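Local coordinates for protein glycerol-3-phosphate dehydrogenase [NAD(+)] (Dunaliella salina, PDB 6IUY) that probably interconverts sn-glycerol 3-phosphate and dihydroxyacetone phosphate with NAD, and carries a second, magnesium-binding haloacid dehalogenase-like hydrolase region, at residues A[257-262]-A[346-351]; A[336-341]-A[364-369]. All blocks are in the same frame, centred on the assembly; numbering follows the deposited sequence.

Interaction 1: residues A[257-262]-A[346-351]. With NAD (nicotinamide-adenine-dinucleotide), chain C.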
ATOM      1  N   TYR A 257     -29.420  20.199   3.822  1.00 48.47           N
ATOM      2  CA  TYR A 257     -28.835  20.041   2.499  1.00 45.57           C
ATOM      3  C   TYR A 257     -29.785  19.313   1.556  1.00 43.48           C
ATOM      4  O   TYR A 257     -30.333  18.277   1.923  1.00 49.52           O
ATOM      5  CB  TYR A 257     -27.504  19.293   2.611  1.00 45.94           C
ATOM      6  CG  TYR A 257     -26.400  20.130   3.205  1.00 42.75           C
ATOM      7  CD1 TYR A 257     -26.285  20.302   4.582  1.00 51.39           C
ATOM      8  CD2 TYR A 257     -25.477  20.761   2.391  1.00 48.07           C
ATOM      9  CE1 TYR A 257     -25.266  21.093   5.121  1.00 47.96           C
ATOM     10  CE2 TYR A 257     -24.454  21.531   2.919  1.00 46.56           C
ATOM     11  CZ  TYR A 257     -24.359  21.697   4.278  1.00 47.75           C
ATOM     12  OH  TYR A 257     -23.348  22.475   4.784  1.00 51.61           O
ATOM     13  N   LYS A 258     -30.027  19.877   0.374  1.00 40.76           N
ATOM     14  CA  LYS A 258     -30.728  19.139  -0.691  1.00 45.81           C
ATOM     15  C   LYS A 258     -29.675  18.441  -1.540  1.00 40.73           C
ATOM     16  O   LYS A 258     -28.709  19.073  -1.957  1.00 39.99           O
ATOM     17  CB  LYS A 258     -31.580  20.051  -1.597  1.00 47.67           C
ATOM     18  CG  LYS A 258     -32.791  20.742  -0.933  1.00 57.27           C
ATOM     19  CD  LYS A 258     -33.718  21.358  -2.008  1.00 61.03           C
ATOM     20  CE  LYS A 258     -34.387  22.647  -1.537  1.00 64.23           C
ATOM     21  NZ  LYS A 258     -35.065  22.490  -0.222  1.00 68.05           N
ATOM     22  N   VAL A 259     -29.865  17.154  -1.806  1.00 39.65           N
ATOM     23  CA  VAL A 259     -28.854  16.390  -2.531  1.00 42.95           C
ATOM     24  C   VAL A 259     -29.282  16.117  -3.962  1.00 36.81           C
ATOM     25  O   VAL A 259     -30.407  15.689  -4.202  1.00 41.66           O
ATOM     26  CB  VAL A 259     -28.574  15.055  -1.833  1.00 39.69           C
ATOM     27  CG1 VAL A 259     -27.475  14.285  -2.565  1.00 35.17           C
ATOM     28  CG2 VAL A 259     -28.211  15.303  -0.358  1.00 42.45           C
ATOM     29  N   THR A 260     -28.383  16.365  -4.907  1.00 40.21           N
ATOM     30  CA  THR A 260     -28.617  15.999  -6.290  1.00 41.49           C
ATOM     31  C   THR A 260     -27.484  15.118  -6.833  1.00 41.87           C
ATOM     32  O   THR A 260     -26.316  15.517  -6.818  1.00 38.73           O
ATOM     33  CB  THR A 260     -28.773  17.252  -7.160  1.00 39.93           C
ATOM     34  OG1 THR A 260     -29.986  17.904  -6.786  1.00 44.56           O
ATOM     35  CG2 THR A 260     -28.827  16.889  -8.643  1.00 35.43           C
ATOM     36  N   MET A 261     -27.856  13.934  -7.321  1.00 38.02           N
ATOM     37  CA  MET A 261     -26.960  13.049  -8.053  1.00 36.88           C
ATOM     38  C   MET A 261     -26.946  13.456  -9.522  1.00 40.25           C
ATOM     39  O   MET A 261     -27.998  13.479 -10.167  1.00 36.97           O
ATOM     40  CB  MET A 261     -27.412  11.588  -7.895  1.00 37.35           C
ATOM     41  CG  MET A 261     -26.681  10.570  -8.801  1.00 40.02           C
ATOM     42  SD  MET A 261     -24.937  10.357  -8.360  1.00 37.80           S
ATOM     43  CE  MET A 261     -24.194  11.363  -9.611  1.00 40.09           C
ATOM     44  N   VAL A 262     -25.774  13.822 -10.039  1.00 34.64           N
ATOM     45  CA  VAL A 262     -25.625  14.141 -11.451  1.00 34.74           C
ATOM     46  C   VAL A 262     -25.061  12.906 -12.183  1.00 41.13           C
ATOM     47  O   VAL A 262     -23.838  12.710 -12.249  1.00 34.64           O
ATOM     48  CB  VAL A 262     -24.682  15.342 -11.676  1.00 34.99           C
ATOM     49  CG1 VAL A 262     -24.504  15.619 -13.169  1.00 33.36           C
ATOM     50  CG2 VAL A 262     -25.198  16.574 -10.950  1.00 38.89           C
ATOM     51  N   ALA A 346     -25.800  19.965  -2.010  1.00 40.90           N
ATOM     52  CA  ALA A 346     -24.840  18.876  -2.084  1.00 42.65           C
ATOM     53  C   ALA A 346     -24.902  18.233  -3.461  1.00 37.41           C
ATOM     54  O   ALA A 346     -25.883  17.585  -3.784  1.00 40.66           O
ATOM     55  CB  ALA A 346     -25.129  17.851  -0.997  1.00 35.44           C
ATOM     56  N   LEU A 347     -23.869  18.430  -4.269  1.00 37.75           N
ATOM     57  CA  LEU A 347     -23.815  17.841  -5.607  1.00 39.01           C
ATOM     58  C   LEU A 347     -22.898  16.623  -5.676  1.00 40.94           C
ATOM     59  O   LEU A 347     -21.719  16.729  -5.358  1.00 41.40           O
ATOM     60  CB  LEU A 347     -23.316  18.866  -6.635  1.00 40.05           C
ATOM     61  CG  LEU A 347     -24.203  20.005  -7.123  1.00 45.23           C
ATOM     62  CD1 LEU A 347     -23.441  20.833  -8.163  1.00 44.39           C
ATOM     63  CD2 LEU A 347     -25.471  19.429  -7.732  1.00 41.82           C
ATOM     64  N   ILE A 348     -23.437  15.493  -6.131  1.00 40.12           N
ATOM     65  CA  ILE A 348     -22.657  14.304  -6.407  1.00 37.24           C
ATOM     66  C   ILE A 348     -22.463  14.177  -7.918  1.00 38.97           C
ATOM     67  O   ILE A 348     -23.418  14.097  -8.681  1.00 35.17           O
ATOM     68  CB  ILE A 348     -23.345  13.043  -5.828  1.00 36.97           C
ATOM     69  CG1 ILE A 348     -23.573  13.221  -4.336  1.00 37.02           C
ATOM     70  CG2 ILE A 348     -22.498  11.798  -6.041  1.00 36.56           C
ATOM     71  CD1 ILE A 348     -24.550  12.249  -3.742  1.00 32.40           C
ATOM     72  N   PHE A 349     -21.213  14.197  -8.363  1.00 37.13           N
ATOM     73  CA  PHE A 349     -20.944  14.007  -9.771  1.00 35.37           C
ATOM     74  C   PHE A 349     -20.547  12.539 -10.018  1.00 41.48           C
ATOM     75  O   PHE A 349     -19.549  12.067  -9.473  1.00 38.79           O
ATOM     76  CB  PHE A 349     -19.863  14.978 -10.247  1.00 33.97           C
ATOM     77  CG  PHE A 349     -20.335  16.411 -10.324  1.00 40.43           C
ATOM     78  CD1 PHE A 349     -21.025  16.873 -11.441  1.00 42.12           C
ATOM     79  CD2 PHE A 349     -20.100  17.297  -9.278  1.00 36.50           C
ATOM     80  CE1 PHE A 349     -21.485  18.200 -11.515  1.00 40.12           C
ATOM     81  CE2 PHE A 349     -20.548  18.629  -9.351  1.00 42.81           C
ATOM     82  CZ  PHE A 349     -21.245  19.070 -10.475  1.00 36.00           C
ATOM     83  N   CYS A 350     -21.351  11.825 -10.817  1.00 39.71           N
ATOM     84  CA  CYS A 350     -21.125  10.411 -11.137  1.00 33.52           C
ATOM     85  C   CYS A 350     -21.602  10.064 -12.548  1.00 34.63           C
ATOM     86  O   CYS A 350     -22.606   9.395 -12.726  1.00 36.73           O
ATOM     87  CB  CYS A 350     -21.819   9.506 -10.125  1.00 32.98           C
ATOM     88  SG  CYS A 350     -21.251   7.774 -10.192  1.00 37.54           S
ATOM     89  N   ALA A 351     -20.880  10.532 -13.559  1.00 35.97           N
ATOM     90  CA  ALA A 351     -21.240  10.241 -14.940  1.00 39.15           C
ATOM     91  C   ALA A 351     -19.985   9.779 -15.645  1.00 38.09           C
ATOM     92  O   ALA A 351     -18.911  10.195 -15.244  1.00 35.97           O
ATOM     93  CB  ALA A 351     -21.828  11.485 -15.624  1.00 33.98           C
TER
HETATM   94  PA  NAD C 701     -22.405   3.666 -16.856  1.00 34.79           P
HETATM   95  O1A NAD C 701     -23.443   2.754 -16.347  1.00 30.91           O
HETATM   96  O2A NAD C 701     -21.087   2.987 -17.202  1.00 37.43           O
HETATM   97  O5B NAD C 701     -22.911   4.413 -18.212  1.00 35.89           O
HETATM   98  C5B NAD C 701     -24.314   4.570 -18.470  1.00 35.64           C
HETATM   99  C4B NAD C 701     -24.686   6.074 -18.449  1.00 35.69           C
HETATM  100  O4B NAD C 701     -24.131   6.681 -19.462  1.00 40.83           O
HETATM  101  C3B NAD C 701     -26.192   6.229 -18.682  1.00 39.02           C
HETATM  102  O3B NAD C 701     -26.869   6.527 -17.550  1.00 39.80           O
HETATM  103  C2B NAD C 701     -26.303   7.390 -19.688  1.00 36.02           C
HETATM  104  O2B NAD C 701     -27.361   8.333 -19.209  1.00 44.05           O
HETATM  105  C1B NAD C 701     -25.126   7.916 -19.688  1.00 35.72           C
HETATM  106  N9A NAD C 701     -24.891   8.535 -20.923  1.00 36.63           N
HETATM  107  C8A NAD C 701     -24.878   7.985 -22.159  1.00 36.67           C
HETATM  108  N7A NAD C 701     -24.607   8.976 -23.038  1.00 36.88           N
HETATM  109  C5A NAD C 701     -24.474  10.143 -22.354  1.00 39.71           C
HETATM  110  C6A NAD C 701     -24.220  11.443 -22.753  1.00 38.14           C
HETATM  111  N6A NAD C 701     -24.028  11.900 -24.086  1.00 43.24           N
HETATM  112  N1A NAD C 701     -24.120  12.418 -21.840  1.00 41.02           N
HETATM  113  C2A NAD C 701     -24.286  12.120 -20.519  1.00 41.90           C
HETATM  114  N3A NAD C 701     -24.548  10.853 -20.125  1.00 35.87           N
HETATM  115  C4A NAD C 701     -24.640   9.869 -21.047  1.00 37.95           C
HETATM  116  O3  NAD C 701     -22.151   4.786 -15.733  1.00 36.60           O
HETATM  117  PN  NAD C 701     -21.684   4.553 -14.217  1.00 35.86           P
HETATM  118  O1N NAD C 701     -21.674   3.075 -13.870  1.00 37.32           O
HETATM  119  O2N NAD C 701     -22.592   5.287 -13.257  1.00 32.00           O
HETATM  120  O5D NAD C 701     -20.192   5.056 -14.116  1.00 36.21           O
HETATM  121  C5D NAD C 701     -19.873   6.433 -14.199  1.00 39.20           C
HETATM  122  C4D NAD C 701     -18.550   6.639 -13.450  1.00 37.00           C
HETATM  123  O4D NAD C 701     -18.519   5.898 -12.358  1.00 34.47           O
HETATM  124  C3D NAD C 701     -17.414   6.150 -14.326  1.00 34.45           C
HETATM  125  O3D NAD C 701     -16.439   7.076 -14.328  1.00 34.45           O
HETATM  126  C2D NAD C 701     -16.921   4.839 -13.652  1.00 38.45           C
HETATM  127  O2D NAD C 701     -15.492   4.661 -14.020  1.00 36.92           O
HETATM  128  C1D NAD C 701     -17.136   5.049 -12.384  1.00 37.75           C
HETATM  129  N1N NAD C 701     -17.328   3.860 -11.578  1.00 38.38           N
HETATM  130  C2N NAD C 701     -18.103   2.799 -11.996  1.00 36.14           C
HETATM  131  C3N NAD C 701     -18.260   1.679 -11.181  1.00 41.35           C
HETATM  132  C7N NAD C 701     -19.115   0.501 -11.698  1.00 41.30           C
HETATM  133  O7N NAD C 701     -19.050  -0.587 -11.161  1.00 41.86           O
HETATM  134  N7N NAD C 701     -19.997   0.729 -12.815  1.00 40.80           N
HETATM  135  C4N NAD C 701     -17.652   1.609  -9.946  1.00 43.10           C
HETATM  136  C5N NAD C 701     -16.896   2.682  -9.507  1.00 38.17           C
HETATM  137  C6N NAD C 701     -16.752   3.801 -10.328  1.00 39.32           C
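Two neighbouring parallel strands at the centre of the Rossmann-type sheet, 257-262 and 346-349, pair Val-259 with Ala-346 and run on to Val-262 with Phe-349. Their directions differ by only 17°, and five backbone bonds form an unbroken ladder, from Ala-346 N to Lys-258 O (3.0 Å) up to Cys-350 N to Val-262 O (3.0 Å). The shortest rung joins Val-262 N to Ile-348 O at 2.7 Å. On one face, the methyl CG1 of Val-259 meets the end of the Ile-348 chain, CD1, at 3.8 Å. Met-261 leaves the strand with CG anti to its nitrogen (chi1 171°) and then bends at chi2 (68°); its sulfur SD thereby lies 3.7 Å from Ile-348 CG2, the two side chains crossing at about a right angle. Helices 266-282 and 431-441 pack against this face. A serine in place of Met-261 would probably leave Ile-348 CG2 and Val-272 of helix 266-282 each without their thioether partner, opening a gap in this layer. On the other face Val-262 lies alongside Phe-349, CB 4.0 Å from CD1, with helix 356-366 beyond. Just past the second strand's end, Ala-351 C comes within 3.6 Å of NAD C5D, while Cys-350 SG is 4.0 Å from O4D of the same ribose. Cofactor gathered at the carboxyl ends of adjoining parallel strands, at the point where the strand order reverses, is the hallmark of the Rossmann dinucleotide-binding fold.

Interaction 2: residues A[336-341]-A[364-369]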
ATOM      1  N   ASP A 336     -33.837  17.172 -16.847  1.00 40.53           N
ATOM      2  CA  ASP A 336     -33.300  18.518 -17.054  1.00 43.30           C
ATOM      3  C   ASP A 336     -32.174  18.795 -16.077  1.00 40.37           C
ATOM      4  O   ASP A 336     -32.380  18.776 -14.871  1.00 39.93           O
ATOM      5  CB  ASP A 336     -34.386  19.589 -16.906  1.00 48.78           C
ATOM      6  CG  ASP A 336     -33.942  20.918 -17.451  1.00 47.17           C
ATOM      7  OD1 ASP A 336     -34.219  21.191 -18.634  1.00 66.81           O
ATOM      8  OD2 ASP A 336     -33.284  21.677 -16.720  1.00 50.73           O
ATOM      9  N   LEU A 337     -30.991  19.056 -16.616  1.00 40.97           N
ATOM     10  CA  LEU A 337     -29.782  19.128 -15.819  1.00 43.34           C
ATOM     11  C   LEU A 337     -29.780  20.359 -14.923  1.00 43.28           C
ATOM     12  O   LEU A 337     -29.414  20.277 -13.756  1.00 41.13           O
ATOM     13  CB  LEU A 337     -28.555  19.127 -16.733  1.00 40.32           C
ATOM     14  CG  LEU A 337     -27.228  19.358 -16.010  1.00 42.13           C
ATOM     15  CD1 LEU A 337     -26.934  18.258 -14.987  1.00 37.75           C
ATOM     16  CD2 LEU A 337     -26.103  19.491 -16.991  1.00 39.38           C
ATOM     17  N   ILE A 338     -30.199  21.494 -15.473  1.00 42.81           N
ATOM     18  CA  ILE A 338     -30.265  22.738 -14.707  1.00 42.77           C
ATOM     19  C   ILE A 338     -31.274  22.610 -13.570  1.00 43.45           C
ATOM     20  O   ILE A 338     -31.003  22.962 -12.426  1.00 41.30           O
ATOM     21  CB  ILE A 338     -30.646  23.943 -15.596  1.00 48.23           C
ATOM     22  CG1 ILE A 338     -29.669  24.056 -16.765  1.00 41.45           C
ATOM     23  CG2 ILE A 338     -30.670  25.244 -14.767  1.00 41.81           C
ATOM     24  CD1 ILE A 338     -28.216  24.007 -16.314  1.00 47.29           C
ATOM     25  N   GLU A 339     -32.440  22.073 -13.879  1.00 44.50           N
ATOM     26  CA  GLU A 339     -33.466  21.967 -12.867  1.00 45.69           C
ATOM     27  C   GLU A 339     -33.048  20.993 -11.762  1.00 48.07           C
ATOM     28  O   GLU A 339     -33.365  21.216 -10.588  1.00 42.07           O
ATOM     29  CB  GLU A 339     -34.792  21.542 -13.497  1.00 50.21           C
ATOM     30  CG  GLU A 339     -35.900  21.287 -12.488  1.00 57.48           C
ATOM     31  CD  GLU A 339     -36.443  19.864 -12.564  1.00 61.78           C
ATOM     32  OE1 GLU A 339     -36.818  19.432 -13.678  1.00 58.85           O
ATOM     33  OE2 GLU A 339     -36.479  19.178 -11.511  1.00 66.63           O
ATOM     34  N   ALA A 340     -32.345  19.920 -12.129  1.00 45.29           N
ATOM     35  CA  ALA A 340     -31.881  18.939 -11.145  1.00 43.25           C
ATOM     36  C   ALA A 340     -30.935  19.577 -10.137  1.00 38.66           C
ATOM     37  O   ALA A 340     -30.927  19.236  -8.950  1.00 40.40           O
ATOM     38  CB  ALA A 340     -31.177  17.750 -11.853  1.00 42.75           C
ATOM     39  N   VAL A 341     -30.119  20.494 -10.638  1.00 41.82           N
ATOM     40  CA  VAL A 341     -29.043  21.092  -9.869  1.00 43.53           C
ATOM     41  C   VAL A 341     -29.446  22.366  -9.102  1.00 46.71           C
ATOM     42  O   VAL A 341     -28.835  22.703  -8.085  1.00 43.55           O
ATOM     43  CB  VAL A 341     -27.860  21.426 -10.808  1.00 44.20           C
ATOM     44  CG1 VAL A 341     -26.785  22.189 -10.071  1.00 43.59           C
ATOM     45  CG2 VAL A 341     -27.292  20.147 -11.422  1.00 38.39           C
ATOM     46  N   ALA A 364     -21.993  25.879 -15.621  1.00 39.84           N
ATOM     47  CA  ALA A 364     -21.313  27.161 -15.462  1.00 44.14           C
ATOM     48  C   ALA A 364     -22.121  28.275 -16.129  1.00 47.87           C
ATOM     49  O   ALA A 364     -22.539  29.237 -15.471  1.00 45.28           O
ATOM     50  CB  ALA A 364     -19.897  27.103 -16.060  1.00 41.73           C
ATOM     51  N   ALA A 365     -22.302  28.125 -17.444  1.00 45.10           N
ATOM     52  CA  ALA A 365     -23.148  28.983 -18.278  1.00 49.13           C
ATOM     53  C   ALA A 365     -24.495  29.316 -17.641  1.00 49.14           C
ATOM     54  O   ALA A 365     -24.958  30.438 -17.754  1.00 54.07           O
ATOM     55  CB  ALA A 365     -23.376  28.321 -19.640  1.00 43.53           C
ATOM     56  N   ALA A 366     -25.124  28.353 -16.974  1.00 46.47           N
ATOM     57  CA  ALA A 366     -26.419  28.595 -16.328  1.00 48.01           C
ATOM     58  C   ALA A 366     -26.309  29.372 -15.024  1.00 51.35           C
ATOM     59  O   ALA A 366     -27.312  29.884 -14.527  1.00 50.17           O
ATOM     60  CB  ALA A 366     -27.142  27.284 -16.071  1.00 47.54           C
ATOM     61  N   ARG A 367     -25.108  29.434 -14.455  1.00 46.14           N
ATOM     62  CA  ARG A 367     -24.886  30.166 -13.210  1.00 46.16           C
ATOM     63  C   ARG A 367     -25.793  29.663 -12.115  1.00 45.75           C
ATOM     64  O   ARG A 367     -26.296  30.426 -11.304  1.00 51.82           O
ATOM     65  CB  ARG A 367     -25.098  31.670 -13.420  1.00 52.68           C
ATOM     66  CG  ARG A 367     -24.139  32.283 -14.439  1.00 53.28           C
ATOM     67  CD  ARG A 367     -24.470  33.735 -14.732  1.00 65.77           C
ATOM     68  NE  ARG A 367     -23.521  34.320 -15.680  1.00 83.42           N
ATOM     69  CZ  ARG A 367     -23.548  35.587 -16.093  1.00 86.62           C
ATOM     70  NH1 ARG A 367     -24.482  36.422 -15.643  1.00 80.93           N
ATOM     71  NH2 ARG A 367     -22.640  36.020 -16.960  1.00 82.51           N
ATOM     72  N   VAL A 368     -26.006  28.359 -12.100  1.00 45.55           N
ATOM     73  CA  VAL A 368     -26.966  27.766 -11.193  1.00 45.73           C
ATOM     74  C   VAL A 368     -26.263  27.155  -9.970  1.00 49.25           C
ATOM     75  O   VAL A 368     -26.911  26.784  -8.991  1.00 49.18           O
ATOM     76  CB  VAL A 368     -27.808  26.712 -11.945  1.00 41.65           C
ATOM     77  CG1 VAL A 368     -26.933  25.573 -12.434  1.00 44.62           C
ATOM     78  CG2 VAL A 368     -28.950  26.208 -11.093  1.00 39.06           C
ATOM     79  N   VAL A 369     -24.936  27.066 -10.014  1.00 44.56           N
ATOM     80  CA  VAL A 369     -24.193  26.498  -8.889  1.00 54.29           C
ATOM     81  C   VAL A 369     -23.669  27.601  -7.961  1.00 47.64           C
ATOM     82  O   VAL A 369     -22.646  28.214  -8.254  1.00 55.33           O
ATOM     83  CB  VAL A 369     -23.002  25.613  -9.372  1.00 49.24           C
ATOM     84  CG1 VAL A 369     -22.154  25.178  -8.192  1.00 46.31           C
ATOM     85  CG2 VAL A 369     -23.510  24.378 -10.126  1.00 42.84           C
TER
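Ile-338, on the first turn of helix 337-342, reaches with its delta carbon to Ala-366 at the end of helix 356-366. Both side-chain torsions of the isoleucine are bent: CG1 sits beside the backbone nitrogen (chi1 -56°), and a second turn at chi2 (-50°) swings CD1 to 3.5 Å from Ala-366 CB, closer than usual van der Waals contact. Its other branch, CG2, meets Val-368 CG2 obliquely at 4.2 Å. Val-368 is a fork between two partners: with CG1 held in the crowded position between nitrogen and carbonyl carbon (chi1 63°), that methyl lies 4.1 Å from Val-341 CG1, and the two valines cross at about a right angle. The same Val-341 methyl also touches Val-369 CG2 at 3.9 Å. Both segments are shaped by their helix ends. Asp-336 caps the first helix, its OD2 taking the amide of Glu-339 N at 3.0 Å through the anti lone pair, and Arg-367, with positive phi, closes the other in a Schellman motif, after which the chain brings Val-368 round toward the first helix. Leu-363, one turn back on helix 356-366, also packs on Val-341. The side chains meet across the segments through aliphatic groups alone, so the fit depends on the rotamers of Ile-338 and Val-368 and on shape, while the Asp-336 cap and the Schellman turn at Arg-367 set the backbones.

Overall arrangement
Interactions 1 and 2 have centres about 12 Å apart and alternate along the chain: helix 337-342 is followed by strand 346-349, which in turn precedes helix 356-366. The helices of interaction 2 lie against the sheet face of interaction 1 that carries Thr-260, Leu-347 and Val-262, as their contacts show: Leu-347 CD2 packs on Val-341 CG1 at 3.8 Å and its CD1 on Val-369 CG2 at 4.1 Å, while Thr-260 OG1 probably hydrogen-bonds Ala-340 O at 2.7 Å. Interaction 1 also ends at NAD, and the Cys-350 side chain is about 9 Å from bound dihydroxyacetone phosphate. Interaction 2 stands farther back, the Val-341 side chain being about 12 Å from NAD.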